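Local coordinates for protein N5-carboxyaminoimidazole ribonucleotide synthetase (Bacillus anthracis, PDB 3QFF) that probably uses ATP and bicarbonate to carboxylate aminoimidazole ribonucleotide, giving N5-carboxyaminoimidazole ribonucleotide in purine biosynthesis, and is captured here with bound ADP, at residues 15-21 with 76-82; 32-38 with 299-305; 281-285 with 316-320; 313-317 with 361-365. All blocks are in the same frame, centred on the assembly; numbering follows the deposited sequence.

Contact 1: 15-21 with 76-82; sequences KTIGIIG and SDVVTYE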
loop_
_atom_site.group_PDB
_atom_site.type_symbol
_atom_site.label_atom_id
_atom_site.label_comp_id
_atom_site.label_asym_id
_atom_site.label_seq_id
_atom_site.Cartn_x
_atom_site.Cartn_y
_atom_site.Cartn_z
ATOM N N LYS A 15 0.384 -17.631 -6.783
ATOM C CA LYS A 15 1.347 -18.543 -6.161
ATOM C C LYS A 15 1.674 -18.078 -4.745
ATOM O O LYS A 15 1.318 -16.965 -4.354
ATOM C CB LYS A 15 2.634 -18.627 -6.989
ATOM C CG LYS A 15 2.465 -19.140 -8.420
ATOM C CD LYS A 15 2.133 -20.635 -8.473
ATOM C CE LYS A 15 2.398 -21.195 -9.871
ATOM N NZ LYS A 15 1.591 -20.441 -10.880
ATOM N N THR A 16 2.389 -18.923 -4.005
ATOM C CA THR A 16 2.765 -18.655 -2.622
ATOM C C THR A 16 4.210 -18.173 -2.527
ATOM O O THR A 16 5.149 -18.833 -3.018
ATOM C CB THR A 16 2.599 -19.925 -1.734
ATOM O OG1 THR A 16 1.254 -20.410 -1.835
ATOM C CG2 THR A 16 2.942 -19.644 -0.270
ATOM N N ILE A 17 4.374 -17.030 -1.879
ATOM C CA ILE A 17 5.684 -16.558 -1.495
ATOM C C ILE A 17 5.939 -16.910 -0.030
ATOM O O ILE A 17 5.157 -16.538 0.868
ATOM C CB ILE A 17 5.828 -15.034 -1.719
ATOM C CG1 ILE A 17 5.565 -14.694 -3.194
ATOM C CG2 ILE A 17 7.215 -14.575 -1.255
ATOM C CD1 ILE A 17 5.419 -13.198 -3.477
ATOM N N GLY A 18 7.035 -17.622 0.194
ATOM C CA GLY A 18 7.471 -18.018 1.524
ATOM C C GLY A 18 8.573 -17.114 2.036
ATOM O O GLY A 18 9.568 -16.865 1.344
ATOM N N ILE A 19 8.399 -16.638 3.262
ATOM C CA ILE A 19 9.323 -15.684 3.860
ATOM C C ILE A 19 9.961 -16.275 5.122
ATOM O O ILE A 19 9.261 -16.738 6.031
ATOM C CB ILE A 19 8.606 -14.351 4.215
ATOM C CG1 ILE A 19 7.904 -13.767 2.970
ATOM C CG2 ILE A 19 9.610 -13.357 4.846
ATOM C CD1 ILE A 19 7.047 -12.513 3.228
ATOM N N ILE A 20 11.291 -16.265 5.160
ATOM C CA ILE A 20 12.026 -16.667 6.354
ATOM C C ILE A 20 12.259 -15.435 7.242
ATOM O O ILE A 20 13.066 -14.557 6.922
ATOM C CB ILE A 20 13.359 -17.375 6.018
ATOM C CG1 ILE A 20 13.109 -18.596 5.121
ATOM C CG2 ILE A 20 14.122 -17.777 7.311
ATOM C CD1 ILE A 20 14.350 -19.179 4.516
ATOM N N GLY A 21 11.553 -15.403 8.360
ATOM C CA GLY A 21 11.613 -14.292 9.294
ATOM C C GLY A 21 10.299 -13.545 9.242
ATOM O O GLY A 21 9.850 -13.161 8.166
ATOM N N SER A 76 6.046 -23.417 -0.916
ATOM C CA SER A 76 6.310 -22.096 -1.500
ATOM C C SER A 76 6.775 -22.208 -2.951
ATOM O O SER A 76 7.615 -23.038 -3.273
ATOM C CB SER A 76 7.407 -21.386 -0.695
ATOM O OG SER A 76 6.981 -21.149 0.631
ATOM N N ASP A 77 6.240 -21.349 -3.816
ATOM C CA ASP A 77 6.693 -21.245 -5.203
ATOM C C ASP A 77 7.961 -20.409 -5.359
ATOM O O ASP A 77 8.723 -20.587 -6.319
ATOM C CB ASP A 77 5.553 -20.711 -6.057
ATOM C CG ASP A 77 4.332 -21.627 -5.989
ATOM O OD1 ASP A 77 4.299 -22.620 -6.760
ATOM O OD2 ASP A 77 3.445 -21.382 -5.139
ATOM N N VAL A 78 8.184 -19.505 -4.407
ATOM C CA VAL A 78 9.427 -18.729 -4.330
ATOM C C VAL A 78 9.690 -18.458 -2.857
ATOM O O VAL A 78 8.750 -18.238 -2.078
ATOM C CB VAL A 78 9.383 -17.409 -5.190
ATOM C CG1 VAL A 78 8.256 -16.472 -4.754
ATOM C CG2 VAL A 78 10.753 -16.672 -5.172
ATOM N N VAL A 79 10.959 -18.510 -2.470
ATOM C CA VAL A 79 11.366 -18.239 -1.089
ATOM C C VAL A 79 12.250 -16.978 -1.024
ATOM O O VAL A 79 13.162 -16.805 -1.834
ATOM C CB VAL A 79 12.093 -19.467 -0.464
ATOM C CG1 VAL A 79 12.537 -19.196 0.991
ATOM C CG2 VAL A 79 11.185 -20.714 -0.506
ATOM N N THR A 80 11.963 -16.107 -0.063
ATOM C CA THR A 80 12.822 -14.974 0.251
ATOM C C THR A 80 13.019 -14.935 1.766
ATOM O O THR A 80 12.414 -15.723 2.506
ATOM C CB THR A 80 12.254 -13.619 -0.325
ATOM O OG1 THR A 80 13.150 -12.541 -0.023
ATOM C CG2 THR A 80 10.876 -13.304 0.251
ATOM N N TYR A 81 13.881 -14.040 2.232
ATOM C CA TYR A 81 14.177 -13.951 3.660
ATOM C C TYR A 81 14.177 -12.513 4.144
ATOM O O TYR A 81 14.549 -11.592 3.407
ATOM C CB TYR A 81 15.560 -14.558 3.946
ATOM C CG TYR A 81 16.649 -13.876 3.139
ATOM C CD1 TYR A 81 17.054 -14.384 1.904
ATOM C CD2 TYR A 81 17.229 -12.688 3.590
ATOM C CE1 TYR A 81 18.040 -13.729 1.143
ATOM C CE2 TYR A 81 18.197 -12.030 2.843
ATOM C CZ TYR A 81 18.599 -12.551 1.632
ATOM O OH TYR A 81 19.553 -11.881 0.915
ATOM N N GLU A 82 13.787 -12.341 5.403
ATOM C CA GLU A 82 14.043 -11.115 6.154
ATOM C C GLU A 82 15.201 -11.391 7.112
ATOM O O GLU A 82 16.078 -10.541 7.320
ATOM C CB GLU A 82 12.799 -10.714 6.951
ATOM C CG GLU A 82 13.134 -10.084 8.311
ATOM C CD GLU A 82 11.941 -9.965 9.210
ATOM O OE1 GLU A 82 11.840 -10.758 10.170
ATOM O OE2 GLU A 82 11.116 -9.071 8.957
#

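Contact 2: 32-38 with 299-305; sequences AAKEMGY and IRAICNL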
loop_
_atom_site.group_PDB
_atom_site.type_symbol
_atom_site.label_atom_id
_atom_site.label_comp_id
_atom_site.label_asym_id
_atom_site.label_seq_id
_atom_site.Cartn_x
_atom_site.Cartn_y
_atom_site.Cartn_z
ATOM N N ALA A 32 2.555 -6.018 0.470
ATOM C CA ALA A 32 2.801 -5.663 -0.932
ATOM C C ALA A 32 2.411 -6.826 -1.849
ATOM O O ALA A 32 1.811 -6.633 -2.917
ATOM C CB ALA A 32 4.303 -5.317 -1.119
ATOM N N ALA A 33 2.773 -8.041 -1.436
ATOM C CA ALA A 33 2.531 -9.229 -2.264
ATOM C C ALA A 33 1.030 -9.517 -2.367
ATOM O O ALA A 33 0.541 -9.958 -3.404
ATOM C CB ALA A 33 3.265 -10.431 -1.682
ATOM N N LYS A 34 0.322 -9.270 -1.268
ATOM C CA LYS A 34 -1.114 -9.523 -1.176
ATOM C C LYS A 34 -1.899 -8.610 -2.136
ATOM O O LYS A 34 -2.890 -9.040 -2.722
ATOM C CB LYS A 34 -1.571 -9.339 0.271
ATOM C CG LYS A 34 -2.374 -10.507 0.847
ATOM C CD LYS A 34 -1.475 -11.605 1.368
ATOM C CE LYS A 34 -2.248 -12.576 2.262
ATOM N NZ LYS A 34 -3.057 -13.557 1.482
ATOM N N GLU A 35 -1.447 -7.362 -2.314
ATOM C CA GLU A 35 -2.112 -6.434 -3.255
ATOM C C GLU A 35 -2.112 -6.997 -4.672
ATOM O O GLU A 35 -3.059 -6.794 -5.424
ATOM C CB GLU A 35 -1.469 -5.040 -3.229
ATOM C CG GLU A 35 -1.829 -4.265 -1.958
ATOM C CD GLU A 35 -0.864 -3.149 -1.609
ATOM O OE1 GLU A 35 -0.321 -2.495 -2.538
ATOM O OE2 GLU A 35 -0.674 -2.909 -0.382
ATOM N N MET A 36 -1.050 -7.728 -4.997
ATOM C CA MET A 36 -0.852 -8.324 -6.306
ATOM C C MET A 36 -1.395 -9.747 -6.381
ATOM O O MET A 36 -1.192 -10.430 -7.375
ATOM C CB MET A 36 0.641 -8.307 -6.667
ATOM C CG MET A 36 1.092 -7.026 -7.370
ATOM S SD MET A 36 2.848 -7.034 -7.839
ATOM C CE MET A 36 3.597 -7.037 -6.223
ATOM N N GLY A 37 -2.065 -10.188 -5.320
ATOM C CA GLY A 37 -2.777 -11.455 -5.314
ATOM C C GLY A 37 -1.919 -12.676 -5.041
ATOM O O GLY A 37 -2.293 -13.778 -5.433
ATOM N N TYR A 38 -0.764 -12.481 -4.397
ATOM C CA TYR A 38 0.051 -13.602 -3.925
ATOM C C TYR A 38 -0.444 -14.136 -2.584
ATOM O O TYR A 38 -1.024 -13.403 -1.775
ATOM C CB TYR A 38 1.535 -13.212 -3.815
ATOM C CG TYR A 38 2.175 -13.012 -5.152
ATOM C CD1 TYR A 38 2.638 -14.099 -5.893
ATOM C CD2 TYR A 38 2.284 -11.732 -5.706
ATOM C CE1 TYR A 38 3.209 -13.923 -7.139
ATOM C CE2 TYR A 38 2.858 -11.543 -6.966
ATOM C CZ TYR A 38 3.319 -12.638 -7.673
ATOM O OH TYR A 38 3.882 -12.440 -8.914
ATOM N N ILE A 299 9.217 -7.800 -4.197
ATOM C CA ILE A 299 8.332 -8.865 -4.692
ATOM C C ILE A 299 8.454 -9.036 -6.220
ATOM O O ILE A 299 8.644 -10.160 -6.713
ATOM C CB ILE A 299 6.849 -8.651 -4.269
ATOM C CG1 ILE A 299 6.689 -8.727 -2.737
ATOM C CG2 ILE A 299 5.938 -9.687 -4.945
ATOM C CD1 ILE A 299 7.303 -9.987 -2.074
ATOM N N ARG A 300 8.365 -7.927 -6.959
ATOM C CA ARG A 300 8.500 -7.955 -8.427
ATOM C C ARG A 300 9.841 -8.525 -8.852
ATOM O O ARG A 300 9.896 -9.290 -9.799
ATOM C CB ARG A 300 8.339 -6.563 -9.042
ATOM C CG ARG A 300 6.949 -5.981 -8.906
ATOM C CD ARG A 300 6.950 -4.457 -9.168
ATOM N NE ARG A 300 5.595 -3.951 -9.377
ATOM C CZ ARG A 300 4.718 -3.657 -8.410
ATOM N NH1 ARG A 300 5.036 -3.810 -7.133
ATOM N NH2 ARG A 300 3.498 -3.210 -8.724
ATOM N N ALA A 301 10.911 -8.138 -8.154
ATOM C CA ALA A 301 12.266 -8.577 -8.472
ATOM C C ALA A 301 12.446 -10.096 -8.361
ATOM O O ALA A 301 13.016 -10.729 -9.263
ATOM C CB ALA A 301 13.313 -7.855 -7.580
ATOM N N ILE A 302 11.980 -10.675 -7.258
ATOM C CA ILE A 302 12.163 -12.108 -7.045
ATOM C C ILE A 302 11.203 -12.952 -7.901
ATOM O O ILE A 302 11.520 -14.091 -8.249
ATOM C CB ILE A 302 12.080 -12.511 -5.553
ATOM C CG1 ILE A 302 10.669 -12.290 -5.007
ATOM C CG2 ILE A 302 13.179 -11.771 -4.730
ATOM C CD1 ILE A 302 10.424 -12.908 -3.633
ATOM N N CYS A 303 10.034 -12.397 -8.211
ATOM C CA CYS A 303 9.048 -13.084 -9.037
ATOM C C CYS A 303 9.310 -12.853 -10.525
ATOM O O CYS A 303 8.641 -13.450 -11.374
ATOM C CB CYS A 303 7.619 -12.635 -8.691
ATOM S SG CYS A 303 7.040 -13.116 -7.045
ATOM N N ASN A 304 10.283 -11.987 -10.829
ATOM C CA ASN A 304 10.653 -11.634 -12.205
ATOM C C ASN A 304 9.504 -10.968 -12.973
ATOM O O ASN A 304 9.238 -11.275 -14.134
ATOM C CB ASN A 304 11.227 -12.856 -12.953
ATOM C CG ASN A 304 12.075 -12.470 -14.162
ATOM O OD1 ASN A 304 12.603 -11.356 -14.241
ATOM N ND2 ASN A 304 12.214 -13.401 -15.114
ATOM N N LEU A 305 8.800 -10.064 -12.302
ATOM C CA LEU A 305 7.847 -9.183 -12.976
ATOM C C LEU A 305 8.578 -7.907 -13.383
ATOM O O LEU A 305 9.668 -7.615 -12.863
ATOM C CB LEU A 305 6.682 -8.847 -12.043
ATOM C CG LEU A 305 6.018 -10.013 -11.303
ATOM C CD1 LEU A 305 4.993 -9.471 -10.334
ATOM C CD2 LEU A 305 5.369 -11.011 -12.290
#

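Contact 3: 281-285 with 316-320; sequences NSGHY and VVMVN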
loop_
_atom_site.group_PDB
_atom_site.type_symbol
_atom_site.label_atom_id
_atom_site.label_comp_id
_atom_site.label_asym_id
_atom_site.label_seq_id
_atom_site.Cartn_x
_atom_site.Cartn_y
_atom_site.Cartn_z
ATOM N N ASN A 281 15.398 -0.435 6.716
ATOM C CA ASN A 281 14.708 0.642 7.458
ATOM C C ASN A 281 14.842 2.017 6.776
ATOM O O ASN A 281 13.900 2.819 6.788
ATOM C CB ASN A 281 15.259 0.690 8.890
ATOM C CG ASN A 281 14.360 1.442 9.876
ATOM O OD1 ASN A 281 13.417 2.158 9.513
ATOM N ND2 ASN A 281 14.663 1.270 11.144
ATOM N N SER A 282 16.001 2.280 6.171
ATOM C CA SER A 282 16.242 3.548 5.475
ATOM C C SER A 282 15.472 3.684 4.133
ATOM O O SER A 282 15.550 4.715 3.484
ATOM C CB SER A 282 17.755 3.814 5.315
ATOM O OG SER A 282 18.360 2.980 4.332
ATOM N N GLY A 283 14.724 2.644 3.747
ATOM C CA GLY A 283 13.872 2.653 2.559
ATOM C C GLY A 283 12.371 2.686 2.835
ATOM O O GLY A 283 11.563 2.633 1.902
ATOM N N HIS A 284 11.973 2.767 4.103
ATOM C CA HIS A 284 10.530 2.793 4.431
ATOM C C HIS A 284 9.806 4.021 3.879
ATOM O O HIS A 284 8.587 3.975 3.630
ATOM C CB HIS A 284 10.302 2.712 5.949
ATOM C CG HIS A 284 10.712 1.412 6.568
ATOM N ND1 HIS A 284 10.977 0.278 5.830
ATOM C CD2 HIS A 284 10.848 1.056 7.870
ATOM C CE1 HIS A 284 11.293 -0.711 6.647
ATOM N NE2 HIS A 284 11.214 -0.267 7.891
ATOM N N TYR A 285 10.550 5.116 3.694
ATOM C CA TYR A 285 9.986 6.313 3.058
ATOM C C TYR A 285 9.300 6.009 1.723
ATOM O O TYR A 285 8.365 6.704 1.345
ATOM C CB TYR A 285 11.065 7.381 2.835
ATOM C CG TYR A 285 11.988 7.117 1.664
ATOM C CD1 TYR A 285 13.173 6.393 1.824
ATOM C CD2 TYR A 285 11.691 7.629 0.395
ATOM C CE1 TYR A 285 14.034 6.170 0.745
ATOM C CE2 TYR A 285 12.532 7.407 -0.684
ATOM C CZ TYR A 285 13.705 6.686 -0.503
ATOM O OH TYR A 285 14.519 6.480 -1.581
ATOM N N VAL A 316 9.931 13.730 1.780
ATOM C CA VAL A 316 9.489 12.940 2.917
ATOM C C VAL A 316 10.541 12.890 4.021
ATOM O O VAL A 316 11.756 12.882 3.758
ATOM C CB VAL A 316 9.069 11.484 2.463
ATOM C CG1 VAL A 316 10.202 10.804 1.671
ATOM C CG2 VAL A 316 8.622 10.596 3.666
ATOM N N VAL A 317 10.073 12.881 5.260
ATOM C CA VAL A 317 10.916 12.514 6.397
ATOM C C VAL A 317 10.283 11.309 7.043
ATOM O O VAL A 317 9.147 11.381 7.543
ATOM C CB VAL A 317 11.053 13.670 7.444
ATOM C CG1 VAL A 317 11.790 13.205 8.695
ATOM C CG2 VAL A 317 11.783 14.849 6.813
ATOM N N MET A 318 11.008 10.193 7.025
ATOM C CA MET A 318 10.590 9.032 7.774
ATOM C C MET A 318 11.129 9.169 9.188
ATOM O O MET A 318 12.308 9.517 9.367
ATOM C CB MET A 318 11.123 7.738 7.157
ATOM C CG MET A 318 10.570 6.514 7.891
ATOM S SD MET A 318 11.735 5.201 8.197
ATOM C CE MET A 318 12.892 5.955 9.356
ATOM N N VAL A 319 10.270 8.947 10.184
ATOM C CA VAL A 319 10.728 8.894 11.573
ATOM C C VAL A 319 10.422 7.539 12.181
ATOM O O VAL A 319 9.295 7.054 12.094
ATOM C CB VAL A 319 10.093 9.994 12.464
ATOM C CG1 VAL A 319 10.945 10.182 13.733
ATOM C CG2 VAL A 319 10.010 11.294 11.725
ATOM N N ASN A 320 11.422 6.917 12.796
ATOM C CA ASN A 320 11.206 5.646 13.474
ATOM C C ASN A 320 10.411 5.776 14.769
ATOM O O ASN A 320 10.613 6.733 15.520
ATOM C CB ASN A 320 12.549 4.958 13.796
ATOM C CG ASN A 320 12.921 3.885 12.789
ATOM O OD1 ASN A 320 12.138 3.521 11.906
ATOM N ND2 ASN A 320 14.128 3.353 12.932
#

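Contact 4: 313-317 with 361-365; sequences LKPVV and LNDNI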
loop_
_atom_site.group_PDB
_atom_site.type_symbol
_atom_site.label_atom_id
_atom_site.label_comp_id
_atom_site.label_asym_id
_atom_site.label_seq_id
_atom_site.Cartn_x
_atom_site.Cartn_y
_atom_site.Cartn_z
ATOM N N LEU A 313 7.792 11.196 -5.563
ATOM C CA LEU A 313 6.582 11.947 -5.887
ATOM C C LEU A 313 6.326 13.102 -4.923
ATOM O O LEU A 313 5.654 14.064 -5.281
ATOM C CB LEU A 313 5.367 11.012 -5.946
ATOM C CG LEU A 313 5.402 9.895 -7.000
ATOM C CD1 LEU A 313 4.100 9.097 -6.971
ATOM C CD2 LEU A 313 5.670 10.449 -8.399
ATOM N N LYS A 314 6.856 12.999 -3.708
ATOM C CA LYS A 314 6.824 14.092 -2.729
ATOM C C LYS A 314 8.006 13.959 -1.765
ATOM O O LYS A 314 8.399 12.839 -1.430
ATOM C CB LYS A 314 5.490 14.086 -1.953
ATOM C CG LYS A 314 5.175 15.397 -1.174
ATOM C CD LYS A 314 3.702 15.780 -1.296
ATOM C CE LYS A 314 3.286 16.811 -0.239
ATOM N NZ LYS A 314 1.802 17.037 -0.275
ATOM N N PRO A 315 8.576 15.098 -1.306
ATOM C CA PRO A 315 9.617 15.020 -0.278
ATOM C C PRO A 315 9.078 14.438 1.044
ATOM O O PRO A 315 7.901 14.623 1.376
ATOM C CB PRO A 315 10.071 16.483 -0.122
ATOM C CG PRO A 315 9.738 17.126 -1.438
ATOM C CD PRO A 315 8.447 16.462 -1.857
ATOM N N VAL A 316 9.931 13.730 1.780
ATOM C CA VAL A 316 9.489 12.940 2.917
ATOM C C VAL A 316 10.541 12.890 4.021
ATOM O O VAL A 316 11.756 12.882 3.758
ATOM C CB VAL A 316 9.069 11.484 2.463
ATOM C CG1 VAL A 316 10.202 10.804 1.671
ATOM C CG2 VAL A 316 8.622 10.596 3.666
ATOM N N VAL A 317 10.073 12.881 5.260
ATOM C CA VAL A 317 10.916 12.514 6.397
ATOM C C VAL A 317 10.283 11.309 7.043
ATOM O O VAL A 317 9.147 11.381 7.543
ATOM C CB VAL A 317 11.053 13.670 7.444
ATOM C CG1 VAL A 317 11.790 13.205 8.695
ATOM C CG2 VAL A 317 11.783 14.849 6.813
ATOM N N LEU A 361 5.104 13.656 4.845
ATOM C CA LEU A 361 5.187 14.175 3.488
ATOM C C LEU A 361 4.948 15.680 3.469
ATOM O O LEU A 361 4.029 16.177 4.124
ATOM C CB LEU A 361 4.156 13.468 2.597
ATOM C CG LEU A 361 4.581 12.330 1.655
ATOM C CD1 LEU A 361 5.335 11.214 2.353
ATOM C CD2 LEU A 361 3.348 11.777 0.966
ATOM N N ASN A 362 5.787 16.406 2.733
ATOM C CA ASN A 362 5.664 17.859 2.607
ATOM C C ASN A 362 6.443 18.344 1.401
ATOM O O ASN A 362 7.488 17.770 1.064
ATOM C CB ASN A 362 6.153 18.573 3.883
ATOM C CG ASN A 362 5.582 19.984 4.021
ATOM O OD1 ASN A 362 6.067 20.931 3.408
ATOM N ND2 ASN A 362 4.533 20.115 4.816
ATOM N N ASP A 363 5.943 19.395 0.748
ATOM C CA ASP A 363 6.667 20.022 -0.364
ATOM C C ASP A 363 8.014 20.572 0.088
ATOM O O ASP A 363 8.957 20.630 -0.694
ATOM C CB ASP A 363 5.853 21.156 -0.997
ATOM C CG ASP A 363 4.673 20.659 -1.817
ATOM O OD1 ASP A 363 3.639 21.359 -1.823
ATOM O OD2 ASP A 363 4.768 19.583 -2.459
ATOM N N ASN A 364 8.100 20.980 1.348
ATOM C CA ASN A 364 9.355 21.500 1.894
ATOM C C ASN A 364 9.889 20.588 3.000
ATOM O O ASN A 364 9.222 20.349 4.014
ATOM C CB ASN A 364 9.182 22.971 2.348
ATOM C CG ASN A 364 10.450 23.572 2.968
ATOM O OD1 ASN A 364 11.235 22.884 3.627
ATOM N ND2 ASN A 364 10.637 24.878 2.775
ATOM N N ILE A 365 11.100 20.070 2.797
ATOM C CA ILE A 365 11.695 19.130 3.753
ATOM C C ILE A 365 11.860 19.697 5.170
ATOM O O ILE A 365 11.653 18.982 6.163
ATOM C CB ILE A 365 13.031 18.545 3.224
ATOM C CG1 ILE A 365 12.755 17.358 2.299
ATOM C CG2 ILE A 365 13.942 18.095 4.371
ATOM C CD1 ILE A 365 12.164 16.135 3.007
HETATM O O HOH W 1 1.796 18.013 -2.804
#

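Contact 1: 15-21 with 76-82
Ile17 and Val78 lie side by side on neighbouring parallel strands, pointing the same way, with Ile17 CG1 3.6 Å from Val78 CG1. Two residues further along each strand, Ile19 and Thr80 repeat this arrangement through the methyl CG2 of Thr80. That methyl sits between the backbone N and the carbonyl carbon because OG1 is turned anti to N (chi1 -178°), and OG1 is thereby directed to Gln102 and His298. On the other face of the sheet Ile20 reaches obliquely back to Val79, its CD1 4.0 Å from Val79 CG1. Gly18 also belongs to this face, and Ser76 OG, hydrogen-bonded to Leu72 O, comes to 3.3 Å from Gly18 CA.

The backbone ladder fixes this register: Gly18 N donates to Val78 O, Thr80 N to Gly18 O, Ile20 N to Thr80 O and Glu82 N to Ile20 O, all at 2.8–2.9 Å. At the start of the ladder the Asp77 side chain adds to the backbone: Asp77 N donates to Thr16 O, and Asp77 OD2 receives Thr16 N at 2.9 Å, nearly straight (173°), on its anti side, while the aliphatic part of Lys15 crosses the carboxylate at about a right angle. At the far end Glu82 carries its carboxylate to the backbone N of Gly23 and of Gly26, across the glycine-rich turn and the start of helix 24-35, consistent with a Rossmann-type strand-turn-helix.

On its other edge strand 16-20 bonds to strand 39-44, and helices 24-35 and 294-303 pack on the face carrying Ile17, Ile19 and Thr80.

Contact 2: 32-38 with 299-305
Met36 and Ile299 each bury 73 Å² here, and Tyr38 buries 61 Å²; no hydrogen bond joins the segments. The Met36 and Ile299 chains run alongside each other, pointing opposite ways, with Met36 CE 3.8 Å from Ile299 CG2. The bend at the last torsion of Met36 (chi3 -66°) turns the methyl toward this branch. The position of the sulfur follows instead from chi1 and the extended chi2 (-178°): SD stands 3.8 Å above the Arg300 guanidinium plane, displaced toward the rim, while CE approaches Arg300 NH1 at 3.6 Å from the same face. Arg300 NH1 has its polar partner in Gly296 O.

Ile299 uses its other branch, CG1, against Ala33 CB at 4.0 Å. Its CG2 also meets Tyr38 CE2, the tyrosine likewise pointing the other way. At the far end of this ring Cys303 SG makes an oblique sulfur-aromatic contact, 4.3 Å from the ring centroid and 35° off its normal. Leu305 CD1 comes in at the ring's edge, 3.5 Å from Tyr38 OH, a hydroxyl hydrogen-bonded to Ile11 O.

Both helices end in a Schellman motif: Tyr38 N reaches back to Ala33 O across Gly37, and Leu305 N to Arg300 O across Asn304, the C-prime residues having positive phi. The result is a mainly apolar packing of two helix ends against the parallel sheet of the Rossmann-like N-terminal domain.

Contact 3: 281-285 with 316-320
The side-chain amides of Asn281 and Asn320 reach toward each other from the two segments, their planes turned 36° apart. The His284 ring has Asn281 CA on one face, 3.6 Å above its plane and offset toward the rim, and the Tyr285 ring has Ser282 O at its edge, in plane. The loop thus folds its own backbone against both rings, while strand 316-320 approaches each obliquely. This loop follows strand 270-276 in the ATP-grasp region and packs on strand 316-322 of the large antiparallel sheet, which joins that region to the C-terminal domain. The side chain of Asn281 is about 10 Å from the bound ADP, so Asn281 does not touch the nucleotide.

Met318 and Val316 carry the strand's side of the packing. Met318 SD fits against the loop backbone, 3.5 Å from Asn281 O. It is also 3.6 Å from His284 CB and oblique to the ring, 5.0 Å from its centroid and 68° off the normal. The bends of Met318 at chi2 and chi3 bring SD and CE back across Asn281. His284 is also stacked on His357, which places its ring against strand 354-361.

Tyr285 and Val316 cross at about a right angle. With Tyr285 CG held between its backbone N and carbonyl carbon (chi1 77°), the far end of the ring leads away toward strand 209-220. The near part stays on the strand: Val316 CG1 touches both CB and CD2 of Tyr285, each at 3.7 Å.

Contact 4: 313-317 with 361-365
Val316 and Leu361 form an antiparallel non-hydrogen-bonded pair with CA atoms 4.5 Å apart, and just beyond it Asn362 N donates to Pro315 O at 3.1 Å (169°). The two side chains of the pair cross, Leu361 CD1 reaching Val316 CG2 at 3.6 Å. Ile365, at the start of helix 365-374, turns its CG1 to Pro315 CB at 3.7 Å. It lays CD1 against the Val316 backbone, 3.4 Å from Val316 O, and on toward Val317 CG2. Pro315 thus packs against the Asn362–Asp363 backbone and Ile365.

An Asx turn shapes the loop: Asn362 OD1 accepts Asn364 N at 2.9 Å, in the carbonyl plane and on a lone pair. Asn364 in turn occupies the N-cap position, its OD1 weakly bonded to Glu366 N and Val367 N.

Lys314 lays its aliphatic chain over Asn362 and Asp363. Its NZ stays 4.5 Å from Asp363 OD2, beyond a salt bridge; a water accepts from NZ at 2.7 Å and donates only weakly to that carboxylate. The direct ionic partner is Glu291 of the second subunit, which suggests that the lysine's charge is directed chiefly to that subunit, while apolar packing and one backbone bond join the two segments.

How the contacts relate
Contacts 1 and 2 form one neighbourhood, their centres 11 Å apart: strand 16-20 runs on into helix 24-35, and Ile17 CD1 packs on the Tyr38 ring and Ile299. Their segments alternate along the chain, because helix 294-303, which comes after the ATP-grasp strands, returns to pack on the N-terminal sheet. Contacts 3 and 4, also 11 Å apart between centres, share Val316 and Val317 of strand 316-322 in the large antiparallel sheet. Contacts 1 and 4 lie farthest apart, about 33 Å between centres. The chain linking helix 294-303 to strand 316-322 thus connects the two neighbourhoods, and contacts 2 and 4 both touch the second subunit.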